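Local coordinates for protein endo-1,4-beta-Xylanase (Pseudoalteromonas haloplanktis, PDB 1XWQ) that probably cleaves internal beta-1,4 linkages of xylan as an endo-xylanase of glycoside hydrolase family 8, at residues A[74-79]-A[378-383]; A[205-210]-A[290-295]. The protein carries 1 engineered substitution. One frame throughout, in Å; residues are numbered along the deposited sequence.

Contact 1 of 2, residues A[74-79]-A[378-383]; sequences DIRTQG and YRYYNG. Engineered in segment 74-79: Q78 (natural residue Glu). With XYP (beta-D-xylopyranose), chain B; XYP (beta-D-xylopyranose), chain C.
Q78, an engineered glutamine where the natural chain has glutamate, meets the phenol end of Y380 with its amide plane turned 19° from that of the ring, OE1 coming at the ring's edge. Y380 OH donates to Q78 OE1 at 2.8 Å, within the carbonyl plane and on a lone pair. CG of Q78 lies anti to the backbone N (chi1 164°) and the chain runs on extended, which carries the amide past the phenol to the xylose of chain B. There the xylose O3 donates to the same OE1 over 2.6 Å, while Q78 NE2 gives a nearly straight bond to the xylose O4 at 2.8 Å. R76 comes in from strand 74-76: its CB packs 3.8 Å from Y380 OH, and its NH1 donates to the xylose O3 at 3.0 Å. D74 takes the guanidinium side-on, through NE and NH2, and so fixes its rotation. The Y381 ring turns one face to the xylose C5, its own hydroxyl tied to F280 O and R284. Two donors on OE1 and an acceptor on NE2 are consistent with the amide orientation modelled for the engineered glutamine, and O3 links R76 to Q78 by accepting from one and donating to the other.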
ATOM      1  N   ASP A  74     -15.136 -10.262  -1.899  1.00 13.97           N
ATOM      2  CA  ASP A  74     -14.050 -11.205  -2.114  1.00 13.56           C
ATOM      3  C   ASP A  74     -12.927 -10.982  -1.115  1.00 12.72           C
ATOM      4  O   ASP A  74     -13.074 -10.202  -0.177  1.00 12.18           O
ATOM      5  CB  ASP A  74     -13.556 -11.200  -3.574  1.00 13.92           C
ATOM      6  CG  ASP A  74     -13.150  -9.816  -4.071  1.00 15.00           C
ATOM      7  OD1 ASP A  74     -12.546  -9.041  -3.305  1.00 13.74           O
ATOM      8  OD2 ASP A  74     -13.382  -9.433  -5.234  1.00 16.51           O
ATOM      9  N   ILE A  75     -11.829 -11.704  -1.288  1.00 12.01           N
ATOM     10  CA  ILE A  75     -10.722 -11.645  -0.340  1.00 12.27           C
ATOM     11  C   ILE A  75      -9.447 -11.438  -1.153  1.00 12.36           C
ATOM     12  O   ILE A  75      -9.194 -12.179  -2.105  1.00 12.84           O
ATOM     13  CB  ILE A  75     -10.659 -12.951   0.495  1.00 12.19           C
ATOM     14  CG1 ILE A  75     -12.023 -13.241   1.155  1.00 12.04           C
ATOM     15  CG2 ILE A  75      -9.535 -12.879   1.538  1.00 11.27           C
ATOM     16  CD1 ILE A  75     -12.157 -14.654   1.720  1.00 12.85           C
ATOM     17  N   ARG A  76      -8.666 -10.422  -0.790  1.00 12.15           N
ATOM     18  CA  ARG A  76      -7.545  -9.977  -1.626  1.00 12.25           C
ATOM     19  C   ARG A  76      -6.216 -10.016  -0.883  1.00 11.91           C
ATOM     20  O   ARG A  76      -6.168  -9.741   0.317  1.00 12.26           O
ATOM     21  CB  ARG A  76      -7.819  -8.566  -2.159  1.00 12.21           C
ATOM     22  CG  ARG A  76      -9.064  -8.505  -3.020  1.00 12.49           C
ATOM     23  CD  ARG A  76      -9.379  -7.154  -3.648  1.00 13.11           C
ATOM     24  NE  ARG A  76     -10.590  -7.292  -4.457  1.00 12.87           N
ATOM     25  CZ  ARG A  76     -10.891  -6.565  -5.523  1.00 14.19           C
ATOM     26  NH1 ARG A  76     -10.082  -5.598  -5.939  1.00 14.04           N
ATOM     27  NH2 ARG A  76     -12.020  -6.804  -6.177  1.00 13.19           N
ATOM     28  N   THR A  77      -5.140 -10.344  -1.596  1.00 11.77           N
ATOM     29  CA  THR A  77      -3.807 -10.363  -0.987  1.00 11.38           C
ATOM     30  C   THR A  77      -3.378  -8.968  -0.554  1.00 11.32           C
ATOM     31  O   THR A  77      -2.674  -8.808   0.437  1.00 11.27           O
ATOM     32  CB  THR A  77      -2.747 -10.980  -1.927  1.00 11.30           C
ATOM     33  OG1 THR A  77      -2.844 -10.398  -3.236  1.00 11.57           O
ATOM     34  CG2 THR A  77      -3.027 -12.461  -2.148  1.00 10.75           C
ATOM     35  N   GLN A  78      -3.803  -7.970  -1.317  1.00 11.05           N
ATOM     36  CA  GLN A  78      -3.562  -6.580  -0.997  1.00 11.20           C
ATOM     37  C   GLN A  78      -4.083  -6.209   0.408  1.00 10.96           C
ATOM     38  O   GLN A  78      -3.309  -5.754   1.259  1.00 10.29           O
ATOM     39  CB  GLN A  78      -4.174  -5.721  -2.098  1.00 11.88           C
ATOM     40  CG  GLN A  78      -4.339  -4.291  -1.762  1.00 13.87           C
ATOM     41  CD  GLN A  78      -5.240  -3.601  -2.743  1.00 17.56           C
ATOM     42  OE1 GLN A  78      -6.462  -3.540  -2.536  1.00 18.39           O
ATOM     43  NE2 GLN A  78      -4.655  -3.087  -3.829  1.00 17.21           N
ATOM     44  N   GLY A  79      -5.375  -6.430   0.655  1.00 10.57           N
ATOM     45  CA  GLY A  79      -5.954  -6.164   1.964  1.00 10.51           C
ATOM     46  C   GLY A  79      -5.384  -7.033   3.076  1.00 10.09           C
ATOM     47  O   GLY A  79      -5.155  -6.555   4.195  1.00  9.80           O
ATOM     48  N   TYR A 378     -18.338   0.453   0.871  1.00 16.78           N
ATOM     49  CA  TYR A 378     -17.053   0.730   0.226  1.00 16.49           C
ATOM     50  C   TYR A 378     -15.884   0.904   1.194  1.00 15.64           C
ATOM     51  O   TYR A 378     -14.850   1.484   0.837  1.00 15.12           O
ATOM     52  CB  TYR A 378     -17.173   1.932  -0.720  1.00 17.11           C
ATOM     53  CG  TYR A 378     -18.095   1.657  -1.886  1.00 19.22           C
ATOM     54  CD1 TYR A 378     -17.763   0.700  -2.848  1.00 21.11           C
ATOM     55  CD2 TYR A 378     -19.317   2.325  -2.013  1.00 21.97           C
ATOM     56  CE1 TYR A 378     -18.610   0.429  -3.916  1.00 23.49           C
ATOM     57  CE2 TYR A 378     -20.178   2.057  -3.085  1.00 22.93           C
ATOM     58  CZ  TYR A 378     -19.812   1.110  -4.031  1.00 24.07           C
ATOM     59  OH  TYR A 378     -20.643   0.831  -5.094  1.00 26.50           O
ATOM     60  N   ARG A 379     -16.029   0.375   2.408  1.00 14.74           N
ATOM     61  CA  ARG A 379     -15.002   0.557   3.429  1.00 13.99           C
ATOM     62  C   ARG A 379     -13.743  -0.300   3.261  1.00 13.52           C
ATOM     63  O   ARG A 379     -12.741  -0.034   3.928  1.00 13.03           O
ATOM     64  CB  ARG A 379     -15.575   0.364   4.835  1.00 13.99           C
ATOM     65  CG  ARG A 379     -15.909  -1.076   5.217  1.00 13.78           C
ATOM     66  CD  ARG A 379     -16.469  -1.158   6.627  1.00 13.42           C
ATOM     67  NE  ARG A 379     -16.804  -2.501   7.087  1.00 13.51           N
ATOM     68  CZ  ARG A 379     -17.965  -3.122   6.871  1.00 13.90           C
ATOM     69  NH1 ARG A 379     -18.923  -2.561   6.133  1.00 12.92           N
ATOM     70  NH2 ARG A 379     -18.160  -4.332   7.377  1.00 12.52           N
ATOM     71  N   TYR A 380     -13.778  -1.323   2.406  1.00 13.21           N
ATOM     72  CA  TYR A 380     -12.571  -2.138   2.223  1.00 13.03           C
ATOM     73  C   TYR A 380     -11.373  -1.271   1.850  1.00 12.89           C
ATOM     74  O   TYR A 380     -10.369  -1.252   2.560  1.00 12.74           O
ATOM     75  CB  TYR A 380     -12.740  -3.256   1.180  1.00 13.44           C
ATOM     76  CG  TYR A 380     -11.403  -3.779   0.692  1.00 12.88           C
ATOM     77  CD1 TYR A 380     -10.597  -4.566   1.520  1.00 13.48           C
ATOM     78  CD2 TYR A 380     -10.918  -3.451  -0.577  1.00 13.03           C
ATOM     79  CE1 TYR A 380      -9.356  -5.031   1.092  1.00 13.19           C
ATOM     80  CE2 TYR A 380      -9.667  -3.910  -1.015  1.00 12.98           C
ATOM     81  CZ  TYR A 380      -8.895  -4.697  -0.171  1.00 13.18           C
ATOM     82  OH  TYR A 380      -7.662  -5.160  -0.589  1.00 13.46           O
ATOM     83  N   TYR A 381     -11.480  -0.566   0.729  1.00 12.75           N
ATOM     84  CA  TYR A 381     -10.342   0.179   0.214  1.00 12.78           C
ATOM     85  C   TYR A 381     -10.114   1.451   1.023  1.00 12.43           C
ATOM     86  O   TYR A 381      -8.981   1.741   1.430  1.00 12.29           O
ATOM     87  CB  TYR A 381     -10.508   0.467  -1.281  1.00 12.86           C
ATOM     88  CG  TYR A 381      -9.231   0.908  -1.957  1.00 13.65           C
ATOM     89  CD1 TYR A 381      -8.081   0.118  -1.910  1.00 14.24           C
ATOM     90  CD2 TYR A 381      -9.174   2.110  -2.656  1.00 13.21           C
ATOM     91  CE1 TYR A 381      -6.907   0.528  -2.524  1.00 15.10           C
ATOM     92  CE2 TYR A 381      -8.007   2.524  -3.275  1.00 12.30           C
ATOM     93  CZ  TYR A 381      -6.877   1.735  -3.202  1.00 14.34           C
ATOM     94  OH  TYR A 381      -5.712   2.146  -3.815  1.00 14.58           O
ATOM     95  N   ASN A 382     -11.190   2.193   1.269  1.00 12.00           N
ATOM     96  CA  ASN A 382     -11.119   3.395   2.095  1.00 12.18           C
ATOM     97  C   ASN A 382     -10.660   3.116   3.520  1.00 12.00           C
ATOM     98  O   ASN A 382      -9.814   3.830   4.051  1.00 11.85           O
ATOM     99  CB  ASN A 382     -12.463   4.113   2.106  1.00 12.72           C
ATOM    100  CG  ASN A 382     -12.770   4.782   0.782  1.00 14.25           C
ATOM    101  OD1 ASN A 382     -11.944   5.518   0.243  1.00 14.12           O
ATOM    102  ND2 ASN A 382     -13.961   4.516   0.240  1.00 16.27           N
ATOM    103  N   GLY A 383     -11.220   2.072   4.129  1.00 11.84           N
ATOM    104  CA  GLY A 383     -10.874   1.685   5.486  1.00 11.49           C
ATOM    105  C   GLY A 383      -9.463   1.158   5.627  1.00 11.33           C
ATOM    106  O   GLY A 383      -8.806   1.450   6.625  1.00 11.32           O
TER
HETATM  107  C1  XYP B   3     -10.207  -1.012  -5.439  1.00 27.92           C
HETATM  108  C2  XYP B   3      -9.781  -2.387  -5.001  1.00 26.93           C
HETATM  109  C3  XYP B   3      -8.267  -2.505  -4.855  1.00 26.30           C
HETATM  110  C4  XYP B   3      -7.526  -1.902  -6.050  1.00 26.57           C
HETATM  111  C5  XYP B   3      -8.104  -0.522  -6.346  1.00 27.31           C
HETATM  112  O2  XYP B   3     -10.391  -2.695  -3.769  1.00 26.28           O
HETATM  113  O3  XYP B   3      -7.957  -3.872  -4.695  1.00 26.10           O
HETATM  114  O4  XYP B   3      -6.140  -1.788  -5.794  1.00 24.65           O
HETATM  115  O5  XYP B   3      -9.508  -0.621  -6.542  1.00 27.98           O
HETATM  116  O1  XYP C   1     -17.173   6.791  -3.990  0.60 29.33           O
HETATM  117  C1  XYP C   1     -17.394   5.685  -3.133  1.00 29.42           C
HETATM  118  C2  XYP C   1     -16.102   5.199  -2.510  1.00 28.59           C
HETATM  119  C3  XYP C   1     -15.212   4.544  -3.578  1.00 28.74           C
HETATM  120  C4  XYP C   1     -15.983   3.494  -4.387  1.00 29.35           C
HETATM  121  C5  XYP C   1     -17.309   4.076  -4.885  1.00 29.49           C
HETATM  122  O2  XYP C   1     -15.428   6.281  -1.896  1.00 25.61           O
HETATM  123  O3  XYP C   1     -14.063   3.976  -2.983  1.00 27.07           O
HETATM  124  O4  XYP C   1     -15.239   3.081  -5.515  1.00 29.14           O
HETATM  125  O5  XYP C   1     -18.025   4.681  -3.814  1.00 30.33           O

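Contact 2 of 2, residues A[205-210]-A[290-295]; sequences IPAFYD and GLDAHL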
ATOM      1  N   ILE A 205       7.456   1.027  -3.625  1.00 10.76           N
ATOM      2  CA  ILE A 205       7.749   1.562  -2.292  1.00 11.35           C
ATOM      3  C   ILE A 205       9.242   1.380  -2.044  1.00 11.49           C
ATOM      4  O   ILE A 205       9.660   0.392  -1.431  1.00 11.62           O
ATOM      5  CB  ILE A 205       6.910   0.854  -1.178  1.00 11.63           C
ATOM      6  CG1 ILE A 205       5.429   0.754  -1.566  1.00 12.35           C
ATOM      7  CG2 ILE A 205       7.061   1.591   0.159  1.00 10.73           C
ATOM      8  CD1 ILE A 205       4.916  -0.663  -1.660  1.00 16.31           C
ATOM      9  N   PRO A 206      10.047   2.311  -2.549  1.00 11.46           N
ATOM     10  CA  PRO A 206      11.507   2.150  -2.539  1.00 11.34           C
ATOM     11  C   PRO A 206      12.088   1.844  -1.161  1.00 11.22           C
ATOM     12  O   PRO A 206      13.007   1.026  -1.086  1.00 10.95           O
ATOM     13  CB  PRO A 206      12.004   3.489  -3.072  1.00 11.29           C
ATOM     14  CG  PRO A 206      10.888   3.930  -3.981  1.00 11.82           C
ATOM     15  CD  PRO A 206       9.640   3.572  -3.201  1.00 11.64           C
ATOM     16  N   ALA A 207      11.552   2.464  -0.106  1.00 10.72           N
ATOM     17  CA  ALA A 207      12.056   2.247   1.251  1.00 10.90           C
ATOM     18  C   ALA A 207      11.942   0.784   1.698  1.00 10.72           C
ATOM     19  O   ALA A 207      12.804   0.290   2.427  1.00 10.46           O
ATOM     20  CB  ALA A 207      11.354   3.169   2.242  1.00 10.73           C
ATOM     21  N   PHE A 208      10.884   0.096   1.257  1.00 10.71           N
ATOM     22  CA  PHE A 208      10.726  -1.330   1.558  1.00 10.86           C
ATOM     23  C   PHE A 208      11.913  -2.140   1.033  1.00 10.82           C
ATOM     24  O   PHE A 208      12.354  -3.092   1.676  1.00 10.48           O
ATOM     25  CB  PHE A 208       9.437  -1.894   0.944  1.00 10.66           C
ATOM     26  CG  PHE A 208       8.178  -1.581   1.723  1.00 11.13           C
ATOM     27  CD1 PHE A 208       8.180  -0.665   2.778  1.00 10.74           C
ATOM     28  CD2 PHE A 208       6.977  -2.202   1.376  1.00 11.30           C
ATOM     29  CE1 PHE A 208       7.003  -0.375   3.479  1.00 11.88           C
ATOM     30  CE2 PHE A 208       5.792  -1.917   2.067  1.00 10.49           C
ATOM     31  CZ  PHE A 208       5.806  -0.997   3.117  1.00 10.74           C
ATOM     32  N   TYR A 209      12.407  -1.774  -0.150  1.00 10.67           N
ATOM     33  CA  TYR A 209      13.480  -2.536  -0.774  1.00 10.69           C
ATOM     34  C   TYR A 209      14.797  -2.317  -0.042  1.00 10.56           C
ATOM     35  O   TYR A 209      15.573  -3.261   0.115  1.00 11.13           O
ATOM     36  CB  TYR A 209      13.613  -2.207  -2.262  1.00 10.70           C
ATOM     37  CG  TYR A 209      12.293  -2.178  -3.013  1.00 11.38           C
ATOM     38  CD1 TYR A 209      11.395  -3.243  -2.951  1.00 11.20           C
ATOM     39  CD2 TYR A 209      11.953  -1.079  -3.784  1.00 11.32           C
ATOM     40  CE1 TYR A 209      10.179  -3.196  -3.639  1.00 13.08           C
ATOM     41  CE2 TYR A 209      10.761  -1.025  -4.478  1.00 12.23           C
ATOM     42  CZ  TYR A 209       9.876  -2.070  -4.403  1.00 12.75           C
ATOM     43  OH  TYR A 209       8.701  -1.975  -5.110  1.00 13.49           O
ATOM     44  N   ASP A 210      15.032  -1.091   0.430  1.00 10.35           N
ATOM     45  CA  ASP A 210      16.190  -0.802   1.290  1.00 10.99           C
ATOM     46  C   ASP A 210      16.117  -1.607   2.584  1.00 10.87           C
ATOM     47  O   ASP A 210      17.127  -2.135   3.057  1.00 10.51           O
ATOM     48  CB  ASP A 210      16.268   0.687   1.618  1.00 10.97           C
ATOM     49  CG  ASP A 210      16.783   1.510   0.458  1.00 12.59           C
ATOM     50  OD1 ASP A 210      17.885   1.202  -0.047  1.00 13.74           O
ATOM     51  OD2 ASP A 210      16.151   2.475  -0.013  1.00 11.91           O
ATOM     52  N   GLY A 290       5.471   9.907   0.077  1.00 11.07           N
ATOM     53  CA  GLY A 290       5.531  10.434   1.436  1.00 11.56           C
ATOM     54  C   GLY A 290       6.175   9.435   2.382  1.00 11.76           C
ATOM     55  O   GLY A 290       6.993   9.807   3.230  1.00 11.60           O
ATOM     56  N   LEU A 291       5.814   8.159   2.227  1.00 11.72           N
ATOM     57  CA  LEU A 291       6.419   7.082   3.016  1.00 11.78           C
ATOM     58  C   LEU A 291       7.939   7.075   2.813  1.00 11.58           C
ATOM     59  O   LEU A 291       8.716   7.073   3.778  1.00 11.66           O
ATOM     60  CB  LEU A 291       5.803   5.722   2.627  1.00 11.79           C
ATOM     61  CG  LEU A 291       6.156   4.448   3.420  1.00 12.40           C
ATOM     62  CD1 LEU A 291       5.201   3.328   3.033  1.00 12.38           C
ATOM     63  CD2 LEU A 291       7.604   3.993   3.216  1.00 13.89           C
ATOM     64  N   ASP A 292       8.361   7.075   1.551  1.00 11.37           N
ATOM     65  CA  ASP A 292       9.781   7.006   1.234  1.00 11.22           C
ATOM     66  C   ASP A 292      10.545   8.222   1.752  1.00 11.62           C
ATOM     67  O   ASP A 292      11.654   8.083   2.277  1.00 11.61           O
ATOM     68  CB  ASP A 292       9.983   6.870  -0.273  1.00 11.30           C
ATOM     69  CG  ASP A 292      11.380   6.442  -0.626  1.00 10.87           C
ATOM     70  OD1 ASP A 292      12.104   7.221  -1.290  1.00  9.68           O
ATOM     71  OD2 ASP A 292      11.845   5.347  -0.263  1.00 10.46           O
ATOM     72  N   ALA A 293       9.951   9.405   1.599  1.00 11.82           N
ATOM     73  CA  ALA A 293      10.574  10.641   2.064  1.00 12.36           C
ATOM     74  C   ALA A 293      10.771  10.592   3.572  1.00 12.43           C
ATOM     75  O   ALA A 293      11.844  10.935   4.084  1.00 12.64           O
ATOM     76  CB  ALA A 293       9.732  11.834   1.687  1.00 12.42           C
ATOM     77  N   HIS A 294       9.733  10.157   4.279  1.00 12.68           N
ATOM     78  CA  HIS A 294       9.787  10.031   5.736  1.00 13.13           C
ATOM     79  C   HIS A 294      10.857   9.031   6.185  1.00 13.33           C
ATOM     80  O   HIS A 294      11.708   9.352   7.025  1.00 13.29           O
ATOM     81  CB  HIS A 294       8.406   9.653   6.297  1.00 12.85           C
ATOM     82  CG  HIS A 294       8.335   9.660   7.795  1.00 14.02           C
ATOM     83  ND1 HIS A 294       7.425   8.899   8.501  1.00 14.38           N
ATOM     84  CD2 HIS A 294       9.055  10.339   8.722  1.00 15.00           C
ATOM     85  CE1 HIS A 294       7.591   9.106   9.796  1.00 14.96           C
ATOM     86  NE2 HIS A 294       8.573   9.976   9.957  1.00 14.27           N
ATOM     87  N   LEU A 295      10.829   7.837   5.596  1.00 13.65           N
ATOM     88  CA  LEU A 295      11.665   6.725   6.043  1.00 13.96           C
ATOM     89  C   LEU A 295      13.112   6.798   5.551  1.00 14.66           C
ATOM     90  O   LEU A 295      14.032   6.467   6.293  1.00 15.24           O
ATOM     91  CB  LEU A 295      11.025   5.392   5.632  1.00 13.81           C
ATOM     92  CG  LEU A 295      10.013   4.787   6.619  1.00 13.34           C
ATOM     93  CD1 LEU A 295      10.738   4.252   7.864  1.00 12.25           C
ATOM     94  CD2 LEU A 295       8.903   5.766   7.023  1.00 12.33           C
TER
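The first turn of helix 206-215 packs against helix 283-296, with A207 facing D292 and the leucines L291 and L295. The short axes pass 9.3 Å apart at 44°, and the nearest pair of CA atoms is A207 CA and D292 CA, 5.3 Å apart. The methyl of A207 sits among three side chains: its CB is 3.4 Å from D292 OD2, 4.0 Å from L291 CD2 and 4.1 Å from L295 CB. L291 extends from its helix with CG anti to the backbone N (chi1 -173°), which brings its forked end over the start of the other helix. Both of its methyls reach I205 CG2, CD1 at 3.8 Å, and CD1 also approaches F208 CE1, where the leucine crosses the phenylalanine at about a right angle. I205 CG2 in turn lies over the centre of the F208 ring, which also stacks with F151 and meets Y148 edge-to-face, so helix 143-160 joins the same apolar cluster. Family 8 enzymes are built as an (alpha/alpha)6 barrel, and this helix-to-helix contact is consistent with that helical framework; it is made through small and branched residues. Beside the leucines the contact turns polar. D292 crosses P206 at about a right angle, with P206 CB 3.4 Å from OD2. This oxygen comes within 2.9 Å of A207 N, but the poor angle rules out a hydrogen bond; the nearby helix start may nevertheless favour its negative charge. H302 NE2 is hydrogen-bonded to D292 OD1, while R233 from helix 219-243 forms salt bridges to OD2 of both D292 and D210, so that one guanidinium is shared by two carboxylates that do not touch each other.

Contact 2 is nested along the chain within the long loop that contact 1 closes, yet the two lie on opposite sides of the chain's centre. Their own centres are 22 Å apart, and the nearest atoms remain about 10 Å from each other. Contact 1 is at the sugar-binding site, its side chains touching bound xylose; contact 2 lies away from the sugars, the side chain of I205 being about 12 Å from a bound xylose. Helix 283-296 provides a path between them: W283 and R284 at its start meet Y381 of contact 1, and residues 290-295 further along form one side of contact 2.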